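Local coordinates for 432aa long hypothetical deoxyribodipyrimidine photolyase (PDB 2E0I), which probably repairs cyclobutane pyrimidine dimers in DNA using light, and binds two FAD molecules, the second implicated as a novel light-harvesting cofactor, at residues Leu314-Asp326 with Ile411-Tyr425. Numbering follows the deposited sequence.
Sequences LVAFFLVKVLFVD and IVNWLERVNYVKSEY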
ATOM      1  N   LEU A 314       8.408  12.283   6.384  1.00 30.76           N
ATOM      2  CA  LEU A 314       9.317  12.897   7.345  1.00 30.58           C
ATOM      3  C   LEU A 314      10.116  11.775   7.979  1.00 30.27           C
ATOM      4  O   LEU A 314      11.324  11.879   8.204  1.00 29.73           O
ATOM      5  CB  LEU A 314       8.556  13.639   8.448  1.00 29.94           C
ATOM      6  CG  LEU A 314       8.008  15.024   8.113  1.00 31.03           C
ATOM      7  CD1 LEU A 314       7.426  15.660   9.356  1.00 30.18           C
ATOM      8  CD2 LEU A 314       9.130  15.886   7.558  1.00 31.59           C
ATOM      9  N   VAL A 315       9.403  10.698   8.271  1.00 29.80           N
ATOM     10  CA  VAL A 315       9.984   9.527   8.896  1.00 29.10           C
ATOM     11  C   VAL A 315      10.963   8.848   7.937  1.00 28.56           C
ATOM     12  O   VAL A 315      12.059   8.460   8.320  1.00 26.89           O
ATOM     13  CB  VAL A 315       8.842   8.571   9.331  1.00 29.46           C
ATOM     14  CG1 VAL A 315       9.212   7.121   9.068  1.00 31.06           C
ATOM     15  CG2 VAL A 315       8.534   8.794  10.806  1.00 27.50           C
ATOM     16  N   ALA A 316      10.561   8.727   6.680  1.00 28.84           N
ATOM     17  CA  ALA A 316      11.395   8.097   5.676  1.00 28.01           C
ATOM     18  C   ALA A 316      12.638   8.952   5.427  1.00 28.24           C
ATOM     19  O   ALA A 316      13.741   8.433   5.256  1.00 29.18           O
ATOM     20  CB  ALA A 316      10.595   7.910   4.391  1.00 25.29           C
ATOM     21  N   PHE A 317      12.452  10.265   5.402  1.00 28.50           N
ATOM     22  CA  PHE A 317      13.554  11.190   5.185  1.00 28.57           C
ATOM     23  C   PHE A 317      14.602  10.985   6.274  1.00 28.77           C
ATOM     24  O   PHE A 317      15.774  10.761   5.992  1.00 29.64           O
ATOM     25  CB  PHE A 317      13.036  12.636   5.232  1.00 29.11           C
ATOM     26  CG  PHE A 317      14.122  13.674   5.386  1.00 31.02           C
ATOM     27  CD1 PHE A 317      14.902  14.063   4.294  1.00 31.84           C
ATOM     28  CD2 PHE A 317      14.379  14.257   6.634  1.00 31.69           C
ATOM     29  CE1 PHE A 317      15.927  15.022   4.439  1.00 30.99           C
ATOM     30  CE2 PHE A 317      15.400  15.215   6.791  1.00 30.64           C
ATOM     31  CZ  PHE A 317      16.174  15.596   5.687  1.00 30.08           C
ATOM     32  N   PHE A 318      14.154  11.058   7.522  1.00 28.84           N
ATOM     33  CA  PHE A 318      15.011  10.913   8.682  1.00 27.79           C
ATOM     34  C   PHE A 318      15.856   9.637   8.683  1.00 28.58           C
ATOM     35  O   PHE A 318      17.036   9.658   9.062  1.00 30.01           O
ATOM     36  CB  PHE A 318      14.163  10.959   9.950  1.00 27.49           C
ATOM     37  CG  PHE A 318      14.964  11.158  11.202  1.00 28.62           C
ATOM     38  CD1 PHE A 318      15.326  12.437  11.611  1.00 28.71           C
ATOM     39  CD2 PHE A 318      15.383  10.066  11.961  1.00 27.17           C
ATOM     40  CE1 PHE A 318      16.086  12.623  12.752  1.00 28.32           C
ATOM     41  CE2 PHE A 318      16.145  10.245  13.105  1.00 26.03           C
ATOM     42  CZ  PHE A 318      16.495  11.520  13.500  1.00 27.29           C
ATOM     43  N   LEU A 319      15.269   8.521   8.270  1.00 27.38           N
ATOM     44  CA  LEU A 319      16.022   7.278   8.264  1.00 26.76           C
ATOM     45  C   LEU A 319      17.093   7.258   7.181  1.00 26.69           C
ATOM     46  O   LEU A 319      18.204   6.775   7.400  1.00 27.14           O
ATOM     47  CB  LEU A 319      15.094   6.080   8.064  1.00 25.60           C
ATOM     48  CG  LEU A 319      15.811   4.731   7.938  1.00 24.70           C
ATOM     49  CD1 LEU A 319      16.405   4.345   9.280  1.00 24.50           C
ATOM     50  CD2 LEU A 319      14.843   3.662   7.450  1.00 24.43           C
ATOM     51  N   VAL A 320      16.774   7.795   6.016  1.00 25.24           N
ATOM     52  CA  VAL A 320      17.725   7.753   4.933  1.00 26.10           C
ATOM     53  C   VAL A 320      18.753   8.872   4.913  1.00 27.77           C
ATOM     54  O   VAL A 320      19.958   8.615   4.879  1.00 26.95           O
ATOM     55  CB  VAL A 320      16.997   7.722   3.579  1.00 25.39           C
ATOM     56  CG1 VAL A 320      18.003   7.601   2.457  1.00 23.85           C
ATOM     57  CG2 VAL A 320      16.016   6.556   3.545  1.00 24.12           C
ATOM     58  N   LYS A 321      18.279  10.112   4.942  1.00 29.54           N
ATOM     59  CA  LYS A 321      19.165  11.265   4.874  1.00 29.17           C
ATOM     60  C   LYS A 321      19.696  11.824   6.182  1.00 30.06           C
ATOM     61  O   LYS A 321      20.418  12.811   6.177  1.00 31.89           O
ATOM     62  CB  LYS A 321      18.490  12.370   4.057  1.00 27.71           C
ATOM     63  CG  LYS A 321      18.378  11.981   2.595  1.00 27.99           C
ATOM     64  CD  LYS A 321      17.690  13.025   1.751  1.00 28.20           C
ATOM     65  CE  LYS A 321      17.630  12.575   0.295  1.00 26.92           C
ATOM     66  NZ  LYS A 321      16.869  13.537  -0.565  1.00 28.49           N
ATOM     67  N   VAL A 322      19.364  11.199   7.303  1.00 30.61           N
ATOM     68  CA  VAL A 322      19.861  11.685   8.580  1.00 30.71           C
ATOM     69  C   VAL A 322      20.552  10.571   9.345  1.00 30.58           C
ATOM     70  O   VAL A 322      21.643  10.766   9.851  1.00 31.62           O
ATOM     71  CB  VAL A 322      18.721  12.311   9.435  1.00 31.03           C
ATOM     72  CG1 VAL A 322      19.215  12.635  10.832  1.00 30.29           C
ATOM     73  CG2 VAL A 322      18.227  13.588   8.771  1.00 30.13           C
ATOM     74  N   LEU A 323      19.933   9.400   9.426  1.00 30.72           N
ATOM     75  CA  LEU A 323      20.553   8.288  10.144  1.00 30.66           C
ATOM     76  C   LEU A 323      21.399   7.501   9.158  1.00 30.93           C
ATOM     77  O   LEU A 323      22.071   6.533   9.522  1.00 32.41           O
ATOM     78  CB  LEU A 323      19.486   7.377  10.772  1.00 29.13           C
ATOM     79  CG  LEU A 323      18.555   7.991  11.824  1.00 27.89           C
ATOM     80  CD1 LEU A 323      17.581   6.947  12.307  1.00 27.60           C
ATOM     81  CD2 LEU A 323      19.360   8.528  12.991  1.00 27.92           C
ATOM     82  N   PHE A 324      21.347   7.934   7.902  1.00 30.73           N
ATOM     83  CA  PHE A 324      22.089   7.322   6.806  1.00 31.40           C
ATOM     84  C   PHE A 324      21.947   5.785   6.741  1.00 31.21           C
ATOM     85  O   PHE A 324      22.938   5.040   6.715  1.00 30.78           O
ATOM     86  CB  PHE A 324      23.560   7.752   6.907  1.00 33.29           C
ATOM     87  CG  PHE A 324      24.343   7.572   5.634  1.00 35.66           C
ATOM     88  CD1 PHE A 324      23.761   7.823   4.396  1.00 35.78           C
ATOM     89  CD2 PHE A 324      25.683   7.172   5.677  1.00 37.36           C
ATOM     90  CE1 PHE A 324      24.499   7.675   3.218  1.00 37.13           C
ATOM     91  CE2 PHE A 324      26.433   7.023   4.501  1.00 37.50           C
ATOM     92  CZ  PHE A 324      25.841   7.274   3.273  1.00 36.96           C
ATOM     93  N   VAL A 325      20.695   5.324   6.716  1.00 29.79           N
ATOM     94  CA  VAL A 325      20.382   3.900   6.623  1.00 28.48           C
ATOM     95  C   VAL A 325      19.761   3.617   5.240  1.00 29.23           C
ATOM     96  O   VAL A 325      18.928   4.381   4.747  1.00 29.25           O
ATOM     97  CB  VAL A 325      19.405   3.474   7.737  1.00 26.93           C
ATOM     98  CG1 VAL A 325      18.989   2.031   7.537  1.00 26.15           C
ATOM     99  CG2 VAL A 325      20.055   3.656   9.093  1.00 24.61           C
ATOM    100  N   ASP A 326      20.186   2.528   4.612  1.00 28.80           N
ATOM    101  CA  ASP A 326      19.700   2.158   3.288  1.00 28.67           C
ATOM    102  C   ASP A 326      18.172   2.219   3.223  1.00 28.41           C
ATOM    103  O   ASP A 326      17.490   1.665   4.084  1.00 28.18           O
ATOM    104  CB  ASP A 326      20.202   0.747   2.947  1.00 29.88           C
ATOM    105  CG  ASP A 326      19.956   0.361   1.500  1.00 29.51           C
ATOM    106  OD1 ASP A 326      20.473  -0.692   1.088  1.00 29.55           O
ATOM    107  OD2 ASP A 326      19.250   1.094   0.777  1.00 30.14           O
ATOM    108  N   ILE A 411      19.370  11.674  19.058  1.00 47.56           N
ATOM    109  CA  ILE A 411      20.438  10.689  18.898  1.00 45.92           C
ATOM    110  C   ILE A 411      21.482  11.090  17.862  1.00 45.94           C
ATOM    111  O   ILE A 411      22.423  10.345  17.623  1.00 44.53           O
ATOM    112  CB  ILE A 411      19.890   9.294  18.507  1.00 44.87           C
ATOM    113  CG1 ILE A 411      19.196   9.365  17.142  1.00 44.51           C
ATOM    114  CG2 ILE A 411      18.943   8.792  19.584  1.00 43.31           C
ATOM    115  CD1 ILE A 411      18.952   8.012  16.503  1.00 43.17           C
ATOM    116  N   VAL A 412      21.305  12.261  17.253  1.00 47.40           N
ATOM    117  CA  VAL A 412      22.234  12.796  16.251  1.00 49.14           C
ATOM    118  C   VAL A 412      21.797  14.212  15.905  1.00 50.85           C
ATOM    119  O   VAL A 412      20.661  14.591  16.177  1.00 51.20           O
ATOM    120  CB  VAL A 412      22.218  11.989  14.920  1.00 48.98           C
ATOM    121  CG1 VAL A 412      22.986  10.693  15.046  1.00 48.31           C
ATOM    122  CG2 VAL A 412      20.796  11.706  14.514  1.00 50.48           C
ATOM    123  N   ASN A 413      22.702  14.997  15.323  1.00 52.65           N
ATOM    124  CA  ASN A 413      22.366  16.348  14.886  1.00 54.13           C
ATOM    125  C   ASN A 413      22.031  16.193  13.408  1.00 53.83           C
ATOM    126  O   ASN A 413      22.913  15.909  12.600  1.00 53.81           O
ATOM    127  CB  ASN A 413      23.554  17.303  15.021  1.00 57.43           C
ATOM    128  CG  ASN A 413      23.324  18.638  14.275  1.00 61.01           C
ATOM    129  OD1 ASN A 413      24.278  19.315  13.865  1.00 61.38           O
ATOM    130  ND2 ASN A 413      22.052  19.013  14.104  1.00 61.91           N
ATOM    131  N   TRP A 414      20.770  16.387  13.050  1.00 53.54           N
ATOM    132  CA  TRP A 414      20.360  16.220  11.666  1.00 54.01           C
ATOM    133  C   TRP A 414      21.147  17.066  10.662  1.00 54.37           C
ATOM    134  O   TRP A 414      21.532  16.575   9.607  1.00 54.59           O
ATOM    135  CB  TRP A 414      18.866  16.514  11.520  1.00 53.71           C
ATOM    136  CG  TRP A 414      18.550  17.966  11.562  1.00 53.73           C
ATOM    137  CD1 TRP A 414      18.469  18.758  12.670  1.00 53.08           C
ATOM    138  CD2 TRP A 414      18.337  18.824  10.436  1.00 53.06           C
ATOM    139  NE1 TRP A 414      18.221  20.058  12.302  1.00 53.58           N
ATOM    140  CE2 TRP A 414      18.136  20.126  10.936  1.00 53.12           C
ATOM    141  CE3 TRP A 414      18.301  18.615   9.051  1.00 52.14           C
ATOM    142  CZ2 TRP A 414      17.900  21.222  10.101  1.00 52.36           C
ATOM    143  CZ3 TRP A 414      18.067  19.700   8.222  1.00 52.08           C
ATOM    144  CH2 TRP A 414      17.870  20.990   8.751  1.00 52.14           C
ATOM    145  N   LEU A 415      21.401  18.327  10.990  1.00 54.94           N
ATOM    146  CA  LEU A 415      22.107  19.208  10.072  1.00 55.37           C
ATOM    147  C   LEU A 415      23.467  18.679   9.618  1.00 56.10           C
ATOM    148  O   LEU A 415      23.738  18.629   8.420  1.00 55.82           O
ATOM    149  CB  LEU A 415      22.251  20.601  10.690  1.00 55.27           C
ATOM    150  CG  LEU A 415      22.429  21.774   9.713  1.00 54.78           C
ATOM    151  CD1 LEU A 415      23.812  21.739   9.112  1.00 55.24           C
ATOM    152  CD2 LEU A 415      21.371  21.715   8.620  1.00 53.87           C
ATOM    153  N   GLU A 416      24.322  18.287  10.557  1.00 57.16           N
ATOM    154  CA  GLU A 416      25.641  17.760  10.199  1.00 58.06           C
ATOM    155  C   GLU A 416      25.498  16.496   9.359  1.00 56.84           C
ATOM    156  O   GLU A 416      26.177  16.327   8.344  1.00 56.74           O
ATOM    157  CB  GLU A 416      26.447  17.413  11.445  1.00 61.24           C
ATOM    158  CG  GLU A 416      26.726  18.569  12.383  1.00 67.52           C
ATOM    159  CD  GLU A 416      27.426  18.112  13.667  1.00 71.44           C
ATOM    160  OE1 GLU A 416      26.873  17.232  14.375  1.00 73.08           O
ATOM    161  OE2 GLU A 416      28.529  18.627  13.970  1.00 72.95           O
ATOM    162  N   ARG A 417      24.618  15.603   9.798  1.00 55.12           N
ATOM    163  CA  ARG A 417      24.373  14.346   9.100  1.00 53.17           C
ATOM    164  C   ARG A 417      23.916  14.580   7.659  1.00 52.37           C
ATOM    165  O   ARG A 417      24.517  14.067   6.725  1.00 51.29           O
ATOM    166  CB  ARG A 417      23.300  13.527   9.830  1.00 52.83           C
ATOM    167  CG  ARG A 417      23.583  13.214  11.299  1.00 51.28           C
ATOM    168  CD  ARG A 417      24.672  12.178  11.482  1.00 49.97           C
ATOM    169  NE  ARG A 417      24.392  10.949  10.749  1.00 49.83           N
ATOM    170  CZ  ARG A 417      24.892   9.757  11.072  1.00 50.78           C
ATOM    171  NH1 ARG A 417      25.693   9.636  12.124  1.00 50.44           N
ATOM    172  NH2 ARG A 417      24.600   8.688  10.338  1.00 50.31           N
ATOM    173  N   VAL A 418      22.845  15.354   7.489  1.00 52.21           N
ATOM    174  CA  VAL A 418      22.305  15.635   6.161  1.00 51.51           C
ATOM    175  C   VAL A 418      23.377  16.147   5.216  1.00 51.55           C
ATOM    176  O   VAL A 418      23.377  15.805   4.035  1.00 51.55           O
ATOM    177  CB  VAL A 418      21.159  16.675   6.205  1.00 51.19           C
ATOM    178  CG1 VAL A 418      20.638  16.920   4.801  1.00 51.03           C
ATOM    179  CG2 VAL A 418      20.028  16.180   7.082  1.00 51.04           C
ATOM    180  N   ASN A 419      24.285  16.973   5.729  1.00 51.41           N
ATOM    181  CA  ASN A 419      25.363  17.508   4.904  1.00 51.02           C
ATOM    182  C   ASN A 419      26.310  16.396   4.495  1.00 50.97           C
ATOM    183  O   ASN A 419      26.746  16.333   3.348  1.00 50.32           O
ATOM    184  CB  ASN A 419      26.132  18.592   5.653  1.00 50.74           C
ATOM    185  CG  ASN A 419      25.353  19.884   5.758  1.00 50.90           C
ATOM    186  OD1 ASN A 419      24.904  20.430   4.755  1.00 50.53           O
ATOM    187  ND2 ASN A 419      25.191  20.381   6.973  1.00 51.86           N
ATOM    188  N   TYR A 420      26.624  15.516   5.439  1.00 51.63           N
ATOM    189  CA  TYR A 420      27.513  14.408   5.145  1.00 51.44           C
ATOM    190  C   TYR A 420      26.868  13.459   4.140  1.00 50.83           C
ATOM    191  O   TYR A 420      27.491  13.064   3.159  1.00 50.61           O
ATOM    192  CB  TYR A 420      27.876  13.643   6.417  1.00 51.63           C
ATOM    193  CG  TYR A 420      28.697  12.421   6.102  1.00 53.86           C
ATOM    194  CD1 TYR A 420      28.115  11.157   6.071  1.00 54.95           C
ATOM    195  CD2 TYR A 420      30.038  12.538   5.740  1.00 54.57           C
ATOM    196  CE1 TYR A 420      28.848  10.040   5.682  1.00 56.46           C
ATOM    197  CE2 TYR A 420      30.780  11.430   5.353  1.00 55.75           C
ATOM    198  CZ  TYR A 420      30.181  10.184   5.324  1.00 56.79           C
ATOM    199  OH  TYR A 420      30.913   9.085   4.936  1.00 58.06           O
ATOM    200  N   VAL A 421      25.613  13.101   4.382  1.00 50.78           N
ATOM    201  CA  VAL A 421      24.917  12.190   3.489  1.00 50.48           C
ATOM    202  C   VAL A 421      24.895  12.751   2.077  1.00 51.13           C
ATOM    203  O   VAL A 421      25.100  12.025   1.112  1.00 51.38           O
ATOM    204  CB  VAL A 421      23.469  11.925   3.956  1.00 49.59           C
ATOM    205  CG1 VAL A 421      22.774  11.004   2.967  1.00 47.39           C
ATOM    206  CG2 VAL A 421      23.474  11.300   5.350  1.00 48.44           C
ATOM    207  N   LYS A 422      24.657  14.049   1.951  1.00 51.93           N
ATOM    208  CA  LYS A 422      24.619  14.657   0.633  1.00 52.71           C
ATOM    209  C   LYS A 422      25.980  14.616  -0.059  1.00 54.04           C
ATOM    210  O   LYS A 422      26.076  14.309  -1.249  1.00 53.69           O
ATOM    211  CB  LYS A 422      24.136  16.103   0.712  1.00 51.77           C
ATOM    212  CG  LYS A 422      24.152  16.761  -0.648  1.00 52.79           C
ATOM    213  CD  LYS A 422      23.360  18.044  -0.724  1.00 52.85           C
ATOM    214  CE  LYS A 422      23.416  18.578  -2.153  1.00 54.55           C
ATOM    215  NZ  LYS A 422      22.443  19.669  -2.425  1.00 55.07           N
ATOM    216  N   SER A 423      27.034  14.935   0.684  1.00 55.17           N
ATOM    217  CA  SER A 423      28.368  14.918   0.113  1.00 55.47           C
ATOM    218  C   SER A 423      28.625  13.511  -0.404  1.00 56.05           C
ATOM    219  O   SER A 423      29.220  13.337  -1.468  1.00 55.77           O
ATOM    220  CB  SER A 423      29.410  15.307   1.167  1.00 54.83           C
ATOM    221  OG  SER A 423      29.421  14.383   2.236  1.00 55.33           O
ATOM    222  N   GLU A 424      28.154  12.512   0.345  1.00 56.73           N
ATOM    223  CA  GLU A 424      28.326  11.114  -0.042  1.00 58.24           C
ATOM    224  C   GLU A 424      27.603  10.816  -1.355  1.00 58.10           C
ATOM    225  O   GLU A 424      28.062  10.001  -2.156  1.00 57.96           O
ATOM    226  CB  GLU A 424      27.816  10.183   1.066  1.00 59.96           C
ATOM    227  CG  GLU A 424      28.845   9.866   2.145  1.00 64.37           C
ATOM    228  CD  GLU A 424      29.914   8.875   1.678  1.00 67.59           C
ATOM    229  OE1 GLU A 424      30.534   9.110   0.614  1.00 68.68           O
ATOM    230  OE2 GLU A 424      30.135   7.860   2.381  1.00 68.92           O
ATOM    231  N   TYR A 425      26.473  11.483  -1.572  1.00 57.98           N
ATOM    232  CA  TYR A 425      25.702  11.308  -2.798  1.00 58.13           C
ATOM    233  C   TYR A 425      26.459  11.924  -3.963  1.00 59.65           C
ATOM    234  O   TYR A 425      26.684  11.263  -4.973  1.00 59.89           O
ATOM    235  CB  TYR A 425      24.341  11.980  -2.678  1.00 56.83           C
ATOM    236  CG  TYR A 425      23.225  11.082  -2.194  1.00 55.59           C
ATOM    237  CD1 TYR A 425      22.213  10.672  -3.059  1.00 54.80           C
ATOM    238  CD2 TYR A 425      23.160  10.671  -0.866  1.00 55.02           C
ATOM    239  CE1 TYR A 425      21.161   9.879  -2.612  1.00 53.77           C
ATOM    240  CE2 TYR A 425      22.113   9.876  -0.411  1.00 54.07           C
ATOM    241  CZ  TYR A 425      21.118   9.488  -1.288  1.00 53.45           C
ATOM    242  OH  TYR A 425      20.071   8.721  -0.843  1.00 52.13           O
TER
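Phe324 packs against Val421 where the turn after helix 309-322 meets the C-terminal helix 414-427. The two side chains run alongside each other, pointing opposite ways, and Phe324 CD1 lies 3.6 Å from Val421 CG2, with CG1 of the same valine also against it. With CG anti to its own N (chi1 -161°), the ring reaches on to Glu424, whose CG sits near CZ. Tyr420 turns its edge to the face of Phe324 in an offset T-shaped pair, ring centroids 6.0 Å apart and planes at 89°. Replacing Phe324 with an alanine would probably open a gap beside Val421 and leave the Tyr420 edge without its aromatic partner.

A second apolar patch is built from branched side chains. Val322 uses both methyls: CG2 meets Val418 CG2 at 3.6 Å, while CG1 rests on the CA and CB of Trp414. Leu323 starts out away from the partner segment, but its CD2 comes back to Ile411 CD1 at 3.6 Å and also touches Val412 CG2.

Polar contacts centre on two successive carbonyls, of Lys321 and Val322. Arg417, its chain bent at chi2 and chi3, curls over Val322 O and gives it a weak hydrogen bond from NE (2.9 Å); its NH2 forms a salt bridge with Glu275. Lys321 O receives a CA-H...O contact from Val418 CA at 3.4 Å, while the lysine's NZ is hydrogen-bonded to Ser355 OG and the backbone O of Arg363.

The short helical segments cross at 65° with their axes 8.9 Å apart and pack the C-terminal helix onto helix 309-322 within the helical FAD-binding region of the photolyase fold; Ala316, on helix 309-322, touches a bound FAD.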